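Local coordinates for protein nucleoporin NUP82 (PDB 5CWW) that probably helps build the nuclear pore complex through its N-terminal beta-propeller domain, as a nucleoporin that may also dock transport factors, at residues T433-G445 with P468-K480. Sequence-based numbering, arbitrary orientation.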
ATOM      1  N   THR B 433       1.895 -12.077  -8.812  1.00 56.33           N
ATOM      2  CA  THR B 433       0.912 -12.352  -9.859  1.00 56.68           C
ATOM      3  C   THR B 433       0.701 -13.850 -10.033  1.00 59.60           C
ATOM      4  O   THR B 433      -0.422 -14.310 -10.242  1.00 60.26           O
ATOM      5  CB  THR B 433       1.352 -11.750 -11.212  1.00 56.71           C
ATOM      6  OG1 THR B 433       1.553 -10.338 -11.070  1.00 56.94           O
ATOM      7  CG2 THR B 433       0.306 -12.007 -12.295  1.00 57.76           C
ATOM      8  N   SER B 434       1.789 -14.606  -9.936  1.00 61.45           N
ATOM      9  CA  SER B 434       1.747 -16.049 -10.144  1.00 64.73           C
ATOM     10  C   SER B 434       1.022 -16.767  -9.013  1.00 63.92           C
ATOM     11  O   SER B 434       0.720 -17.955  -9.120  1.00 65.73           O
ATOM     12  CB  SER B 434       3.163 -16.608 -10.273  1.00 67.16           C
ATOM     13  OG  SER B 434       3.850 -16.522  -9.038  1.00 66.41           O
ATOM     14  N   GLY B 435       0.753 -16.048  -7.928  1.00 59.91           N
ATOM     15  CA  GLY B 435       0.162 -16.644  -6.745  1.00 58.47           C
ATOM     16  C   GLY B 435       1.224 -17.085  -5.757  1.00 57.17           C
ATOM     17  O   GLY B 435       0.912 -17.647  -4.708  1.00 56.52           O
ATOM     18  N   GLN B 436       2.485 -16.841  -6.098  1.00 58.85           N
ATOM     19  CA  GLN B 436       3.591 -17.113  -5.189  1.00 58.92           C
ATOM     20  C   GLN B 436       3.452 -16.267  -3.932  1.00 55.43           C
ATOM     21  O   GLN B 436       3.153 -15.074  -4.007  1.00 55.31           O
ATOM     22  CB  GLN B 436       4.936 -16.829  -5.868  1.00 61.45           C
ATOM     23  CG  GLN B 436       6.157 -17.020  -4.966  1.00 62.41           C
ATOM     24  CD  GLN B 436       7.385 -16.288  -5.478  1.00 62.15           C
ATOM     25  OE1 GLN B 436       7.568 -15.093  -5.218  1.00 61.91           O
ATOM     26  NE2 GLN B 436       8.234 -17.001  -6.206  1.00 62.78           N
ATOM     27  N   VAL B 437       3.666 -16.898  -2.782  1.00 52.04           N
ATOM     28  CA  VAL B 437       3.654 -16.207  -1.499  1.00 48.41           C
ATOM     29  C   VAL B 437       5.051 -16.217  -0.899  1.00 48.00           C
ATOM     30  O   VAL B 437       5.736 -17.240  -0.914  1.00 47.94           O
ATOM     31  CB  VAL B 437       2.671 -16.855  -0.506  1.00 49.60           C
ATOM     32  CG1 VAL B 437       2.705 -16.133   0.839  1.00 47.39           C
ATOM     33  CG2 VAL B 437       1.260 -16.845  -1.076  1.00 50.29           C
ATOM     34  N   LYS B 438       5.464 -15.072  -0.372  1.00 49.63           N
ATOM     35  CA  LYS B 438       6.769 -14.936   0.253  1.00 51.19           C
ATOM     36  C   LYS B 438       6.601 -14.413   1.673  1.00 50.56           C
ATOM     37  O   LYS B 438       5.978 -13.374   1.890  1.00 49.52           O
ATOM     38  CB  LYS B 438       7.659 -14.006  -0.570  1.00 52.28           C
ATOM     39  CG  LYS B 438       9.127 -14.049  -0.182  1.00 53.43           C
ATOM     40  CD  LYS B 438       9.983 -13.217  -1.128  1.00 54.11           C
ATOM     41  CE  LYS B 438      10.093 -13.860  -2.506  1.00 57.25           C
ATOM     42  NZ  LYS B 438      10.759 -12.965  -3.486  1.00 58.27           N
ATOM     43  N   ILE B 439       7.140 -15.155   2.634  1.00 50.01           N
ATOM     44  CA  ILE B 439       7.057 -14.786   4.042  1.00 49.90           C
ATOM     45  C   ILE B 439       8.397 -14.227   4.496  1.00 51.45           C
ATOM     46  O   ILE B 439       9.396 -14.947   4.543  1.00 51.87           O
ATOM     47  CB  ILE B 439       6.670 -15.989   4.929  1.00 49.67           C
ATOM     48  CG1 ILE B 439       5.412 -16.678   4.389  1.00 49.98           C
ATOM     49  CG2 ILE B 439       6.478 -15.548   6.379  1.00 50.79           C
ATOM     50  CD1 ILE B 439       4.198 -15.768   4.291  1.00 47.54           C
ATOM     51  N   CYS B 440       8.408 -12.941   4.822  1.00 50.50           N
ATOM     52  CA  CYS B 440       9.626 -12.256   5.232  1.00 50.96           C
ATOM     53  C   CYS B 440       9.547 -11.812   6.684  1.00 51.77           C
ATOM     54  O   CYS B 440       8.477 -11.448   7.173  1.00 53.72           O
ATOM     55  CB  CYS B 440       9.882 -11.046   4.332  1.00 49.53           C
ATOM     56  SG  CYS B 440       9.885 -11.448   2.578  1.00 50.62           S
ATOM     57  N   LEU B 441      10.691 -11.835   7.361  1.00 52.29           N
ATOM     58  CA  LEU B 441      10.775 -11.410   8.751  1.00 49.70           C
ATOM     59  C   LEU B 441      11.572 -10.119   8.858  1.00 50.08           C
ATOM     60  O   LEU B 441      12.639  -9.981   8.258  1.00 51.38           O
ATOM     61  CB  LEU B 441      11.419 -12.495   9.611  1.00 50.45           C
ATOM     62  CG  LEU B 441      10.717 -13.854   9.625  1.00 49.70           C
ATOM     63  CD1 LEU B 441      11.585 -14.887  10.337  1.00 52.29           C
ATOM     64  CD2 LEU B 441       9.349 -13.748  10.287  1.00 49.89           C
ATOM     65  N   ASP B 442      11.038  -9.175   9.625  1.00 50.89           N
ATOM     66  CA  ASP B 442      11.712  -7.908   9.864  1.00 51.21           C
ATOM     67  C   ASP B 442      12.693  -8.050  11.022  1.00 51.62           C
ATOM     68  O   ASP B 442      12.385  -7.709  12.164  1.00 52.29           O
ATOM     69  CB  ASP B 442      10.690  -6.806  10.147  1.00 51.78           C
ATOM     70  CG  ASP B 442      11.337  -5.453  10.368  1.00 52.65           C
ATOM     71  OD1 ASP B 442      12.517  -5.284   9.988  1.00 54.06           O
ATOM     72  OD2 ASP B 442      10.658  -4.554  10.910  1.00 52.98           O
ATOM     73  N   ILE B 443      13.878  -8.566  10.708  1.00 52.10           N
ATOM     74  CA  ILE B 443      14.913  -8.823  11.702  1.00 55.54           C
ATOM     75  C   ILE B 443      15.481  -7.533  12.280  1.00 55.74           C
ATOM     76  O   ILE B 443      15.778  -7.453  13.471  1.00 57.55           O
ATOM     77  CB  ILE B 443      16.074  -9.642  11.091  1.00 60.10           C
ATOM     78  CG1 ILE B 443      15.550 -10.937  10.461  1.00 61.23           C
ATOM     79  CG2 ILE B 443      17.140  -9.945  12.136  1.00 63.10           C
ATOM     80  CD1 ILE B 443      14.797 -11.841  11.419  1.00 62.73           C
ATOM     81  N   ASP B 444      15.634  -6.524  11.431  1.00 54.09           N
ATOM     82  CA  ASP B 444      16.267  -5.278  11.840  1.00 55.19           C
ATOM     83  C   ASP B 444      15.299  -4.381  12.600  1.00 53.72           C
ATOM     84  O   ASP B 444      15.701  -3.649  13.502  1.00 53.68           O
ATOM     85  CB  ASP B 444      16.831  -4.550  10.619  1.00 57.57           C
ATOM     86  CG  ASP B 444      17.994  -5.297   9.983  1.00 62.20           C
ATOM     87  OD1 ASP B 444      18.735  -5.984  10.718  1.00 65.32           O
ATOM     88  OD2 ASP B 444      18.165  -5.202   8.750  1.00 62.32           O
ATOM     89  N   GLY B 445      14.025  -4.438  12.232  1.00 53.80           N
ATOM     90  CA  GLY B 445      12.999  -3.685  12.927  1.00 54.02           C
ATOM     91  C   GLY B 445      12.796  -2.309  12.332  1.00 54.90           C
ATOM     92  O   GLY B 445      13.543  -1.377  12.628  1.00 56.14           O
ATOM     93  N   PRO B 468      17.675  -0.854   3.351  1.00 65.20           N
ATOM     94  CA  PRO B 468      16.970  -1.628   4.380  1.00 59.02           C
ATOM     95  C   PRO B 468      16.762  -3.077   3.952  1.00 54.92           C
ATOM     96  O   PRO B 468      16.723  -3.354   2.752  1.00 55.52           O
ATOM     97  CB  PRO B 468      15.633  -0.895   4.521  1.00 60.53           C
ATOM     98  CG  PRO B 468      15.467  -0.137   3.250  1.00 62.66           C
ATOM     99  CD  PRO B 468      16.842   0.233   2.807  1.00 66.40           C
ATOM    100  N   SER B 469      16.614  -3.981   4.916  1.00 56.57           N
ATOM    101  CA  SER B 469      16.589  -5.407   4.617  1.00 55.19           C
ATOM    102  C   SER B 469      15.461  -6.155   5.317  1.00 51.66           C
ATOM    103  O   SER B 469      15.084  -5.832   6.444  1.00 52.95           O
ATOM    104  CB  SER B 469      17.929  -6.040   5.003  1.00 56.54           C
ATOM    105  OG  SER B 469      17.921  -7.437   4.770  1.00 55.84           O
ATOM    106  N   LEU B 470      14.924  -7.146   4.612  1.00 49.24           N
ATOM    107  CA  LEU B 470      14.028  -8.136   5.192  1.00 47.65           C
ATOM    108  C   LEU B 470      14.641  -9.516   4.989  1.00 47.80           C
ATOM    109  O   LEU B 470      15.364  -9.738   4.018  1.00 49.89           O
ATOM    110  CB  LEU B 470      12.642  -8.072   4.552  1.00 48.36           C
ATOM    111  CG  LEU B 470      11.843  -6.784   4.757  1.00 50.01           C
ATOM    112  CD1 LEU B 470      10.621  -6.770   3.849  1.00 49.86           C
ATOM    113  CD2 LEU B 470      11.430  -6.636   6.213  1.00 51.00           C
ATOM    114  N   LEU B 471      14.342 -10.437   5.900  1.00 46.17           N
ATOM    115  CA  LEU B 471      14.827 -11.811   5.799  1.00 46.95           C
ATOM    116  C   LEU B 471      13.761 -12.707   5.186  1.00 46.19           C
ATOM    117  O   LEU B 471      12.713 -12.935   5.786  1.00 45.01           O
ATOM    118  CB  LEU B 471      15.233 -12.346   7.177  1.00 48.95           C
ATOM    119  CG  LEU B 471      15.597 -13.836   7.258  1.00 51.70           C
ATOM    120  CD1 LEU B 471      16.751 -14.175   6.327  1.00 53.79           C
ATOM    121  CD2 LEU B 471      15.935 -14.227   8.689  1.00 52.71           C
ATOM    122  N   THR B 472      14.033 -13.215   3.989  1.00 48.99           N
ATOM    123  CA  THR B 472      13.128 -14.157   3.350  1.00 52.08           C
ATOM    124  C   THR B 472      13.176 -15.478   4.106  1.00 53.60           C
ATOM    125  O   THR B 472      14.189 -16.174   4.087  1.00 56.45           O
ATOM    126  CB  THR B 472      13.489 -14.396   1.871  1.00 53.75           C
ATOM    127  OG1 THR B 472      13.648 -13.140   1.202  1.00 54.56           O
ATOM    128  CG2 THR B 472      12.402 -15.201   1.176  1.00 53.45           C
ATOM    129  N   PHE B 473      12.081 -15.814   4.777  1.00 53.02           N
ATOM    130  CA  PHE B 473      12.018 -17.039   5.559  1.00 56.22           C
ATOM    131  C   PHE B 473      11.527 -18.207   4.717  1.00 55.73           C
ATOM    132  O   PHE B 473      12.052 -19.316   4.812  1.00 55.64           O
ATOM    133  CB  PHE B 473      11.106 -16.865   6.772  1.00 59.45           C
ATOM    134  CG  PHE B 473      10.689 -18.166   7.389  1.00 66.73           C
ATOM    135  CD1 PHE B 473      11.598 -18.933   8.098  1.00 70.48           C
ATOM    136  CD2 PHE B 473       9.393 -18.631   7.243  1.00 71.04           C
ATOM    137  CE1 PHE B 473      11.220 -20.140   8.656  1.00 72.93           C
ATOM    138  CE2 PHE B 473       9.008 -19.835   7.800  1.00 73.49           C
ATOM    139  CZ  PHE B 473       9.923 -20.592   8.504  1.00 74.94           C
ATOM    140  N   GLN B 474      10.524 -17.949   3.885  1.00 56.28           N
ATOM    141  CA  GLN B 474       9.905 -19.002   3.097  1.00 57.40           C
ATOM    142  C   GLN B 474       9.211 -18.442   1.858  1.00 55.56           C
ATOM    143  O   GLN B 474       8.688 -17.326   1.871  1.00 55.43           O
ATOM    144  CB  GLN B 474       8.912 -19.779   3.965  1.00 60.26           C
ATOM    145  CG  GLN B 474       8.223 -20.925   3.259  1.00 65.35           C
ATOM    146  CD  GLN B 474       7.317 -21.711   4.188  1.00 69.35           C
ATOM    147  OE1 GLN B 474       6.954 -21.238   5.266  1.00 69.51           O
ATOM    148  NE2 GLN B 474       6.951 -22.919   3.776  1.00 72.91           N
ATOM    149  N   THR B 475       9.218 -19.234   0.790  1.00 54.95           N
ATOM    150  CA  THR B 475       8.553 -18.879  -0.454  1.00 54.48           C
ATOM    151  C   THR B 475       7.865 -20.118  -1.007  1.00 55.18           C
ATOM    152  O   THR B 475       8.492 -21.169  -1.121  1.00 57.30           O
ATOM    153  CB  THR B 475       9.545 -18.333  -1.504  1.00 56.53           C
ATOM    154  OG1 THR B 475      10.335 -17.286  -0.928  1.00 57.43           O
ATOM    155  CG2 THR B 475       8.808 -17.802  -2.728  1.00 56.72           C
ATOM    156  N   PHE B 476       6.587 -20.007  -1.349  1.00 53.41           N
ATOM    157  CA  PHE B 476       5.863 -21.149  -1.896  1.00 55.37           C
ATOM    158  C   PHE B 476       4.756 -20.739  -2.862  1.00 55.07           C
ATOM    159  O   PHE B 476       4.155 -19.673  -2.723  1.00 53.75           O
ATOM    160  CB  PHE B 476       5.271 -21.992  -0.760  1.00 57.74           C
ATOM    161  CG  PHE B 476       4.373 -21.222   0.171  1.00 57.65           C
ATOM    162  CD1 PHE B 476       3.031 -21.049  -0.124  1.00 58.26           C
ATOM    163  CD2 PHE B 476       4.870 -20.681   1.346  1.00 57.73           C
ATOM    164  CE1 PHE B 476       2.203 -20.348   0.733  1.00 55.93           C
ATOM    165  CE2 PHE B 476       4.046 -19.979   2.206  1.00 56.75           C
ATOM    166  CZ  PHE B 476       2.711 -19.811   1.898  1.00 55.81           C
ATOM    167  N   ASP B 477       4.498 -21.599  -3.843  1.00 55.76           N
ATOM    168  CA  ASP B 477       3.386 -21.409  -4.765  1.00 57.26           C
ATOM    169  C   ASP B 477       2.058 -21.692  -4.076  1.00 57.95           C
ATOM    170  O   ASP B 477       1.999 -22.458  -3.113  1.00 58.14           O
ATOM    171  CB  ASP B 477       3.527 -22.321  -5.990  1.00 61.61           C
ATOM    172  CG  ASP B 477       4.606 -21.858  -6.954  1.00 64.86           C
ATOM    173  OD1 ASP B 477       4.848 -20.637  -7.050  1.00 64.28           O
ATOM    174  OD2 ASP B 477       5.198 -22.722  -7.634  1.00 68.00           O
ATOM    175  N   THR B 478       0.996 -21.064  -4.575  1.00 59.31           N
ATOM    176  CA  THR B 478      -0.365 -21.403  -4.174  1.00 60.72           C
ATOM    177  C   THR B 478      -1.178 -21.839  -5.391  1.00 59.73           C
ATOM    178  O   THR B 478      -2.302 -22.317  -5.251  1.00 60.67           O
ATOM    179  CB  THR B 478      -1.071 -20.222  -3.485  1.00 61.24           C
ATOM    180  OG1 THR B 478      -1.183 -19.122  -4.398  1.00 62.15           O
ATOM    181  CG2 THR B 478      -0.301 -19.788  -2.244  1.00 60.22           C
ATOM    182  N   LEU B 479      -0.602 -21.662  -6.579  1.00 58.37           N
ATOM    183  CA  LEU B 479      -1.245 -22.063  -7.829  1.00 59.43           C
ATOM    184  C   LEU B 479      -0.363 -23.019  -8.623  1.00 62.19           C
ATOM    185  O   LEU B 479       0.864 -22.953  -8.549  1.00 62.97           O
ATOM    186  CB  LEU B 479      -1.562 -20.839  -8.691  1.00 59.86           C
ATOM    187  CG  LEU B 479      -2.532 -19.803  -8.121  1.00 58.49           C
ATOM    188  CD1 LEU B 479      -2.630 -18.607  -9.059  1.00 59.51           C
ATOM    189  CD2 LEU B 479      -3.902 -20.414  -7.890  1.00 59.24           C
ATOM    190  N   LYS B 480      -0.994 -23.907  -9.385  1.00 67.99           N
ATOM    191  CA  LYS B 480      -0.268 -24.726 -10.345  1.00 74.27           C
ATOM    192  C   LYS B 480       0.013 -23.865 -11.572  1.00 74.46           C
ATOM    193  O   LYS B 480      -0.701 -22.893 -11.812  1.00 72.78           O
ATOM    194  CB  LYS B 480      -1.064 -25.972 -10.737  1.00 82.31           C
ATOM    195  CG  LYS B 480      -1.590 -26.785  -9.567  1.00 87.41           C
ATOM    196  CD  LYS B 480      -2.042 -28.166 -10.025  1.00 95.12           C
ATOM    197  CE  LYS B 480      -2.797 -28.905  -8.933  1.00 97.69           C
ATOM    198  NZ  LYS B 480      -4.113 -28.271  -8.641  1.00 97.50           N
TER
HETATM  199  O   HOH W   1       1.794 -19.908  -7.240  1.00 50.41           O
HETATM  200  O   HOH W   2       5.075 -19.163  -9.028  1.00 56.96           O
HETATM  201  O   HOH W   3      14.002  -4.038   8.422  1.00 50.18           O
HETATM  202  O   HOH W   4      15.460  -7.291   8.693  1.00 39.96           O
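Val437 and Phe476 trade two backbone hydrogen bonds, Val437 N to Phe476 O (2.8 Å) and Phe476 N to Val437 O, and Leu441 and Leu471 do the same further along. Between these pairs, Ile439 N gives to Gln474 O, but Ile439 O takes two donors: Phe473 N at 2.8 Å, nearly along the C=O axis, and Gln474 N at 3.3 Å, in the carbonyl plane on a lone pair. Two residues facing one make this a classic beta bulge, which shifts the register by one. The strands 437-441 and 469-476 are antiparallel neighbours in a blade of the beta-propeller; strand 427-432 flanks the first, and a strand of another protein's chain pairs in parallel with Thr475 and Phe476, carrying the sheet across the interface. Val437 lays CB over one face of the Phe476 ring, 3.7 Å above its plane; the ring is put there by a chi1 of 56°, which sets CG between the backbone N and carbonyl carbon. Beyond the strand, Thr478 OG1 donates to Gly435 O at 2.6 Å, tilted 24° from the carbonyl plane, while its CG2 packs against Val437 CG2 at 3.5 Å. A valine in place of Thr478 lacks the hydroxyl and would probably leave Gly435 O without this donor and the loops preceding and following the two strands less firmly held together. Nearby, one water probably donates to Ser434 O and accepts from Leu479 N, and a second links Ser434 OG to Asp477 OD1; Asp477 OD2 is hydrogen-bonded to the backbone of the other protein's chain. At the far end a water bridges Asp442 OD1 and Ser469 O, which also accepts from another water, itself accepting from Asp444 N. On the opposite face from Val437, Lys438 runs its CG past Thr475 OG1 (3.5 Å), and its NZ is hydrogen-bonded to Asn378 OD1 and salt-bridged to Glu382 OE1.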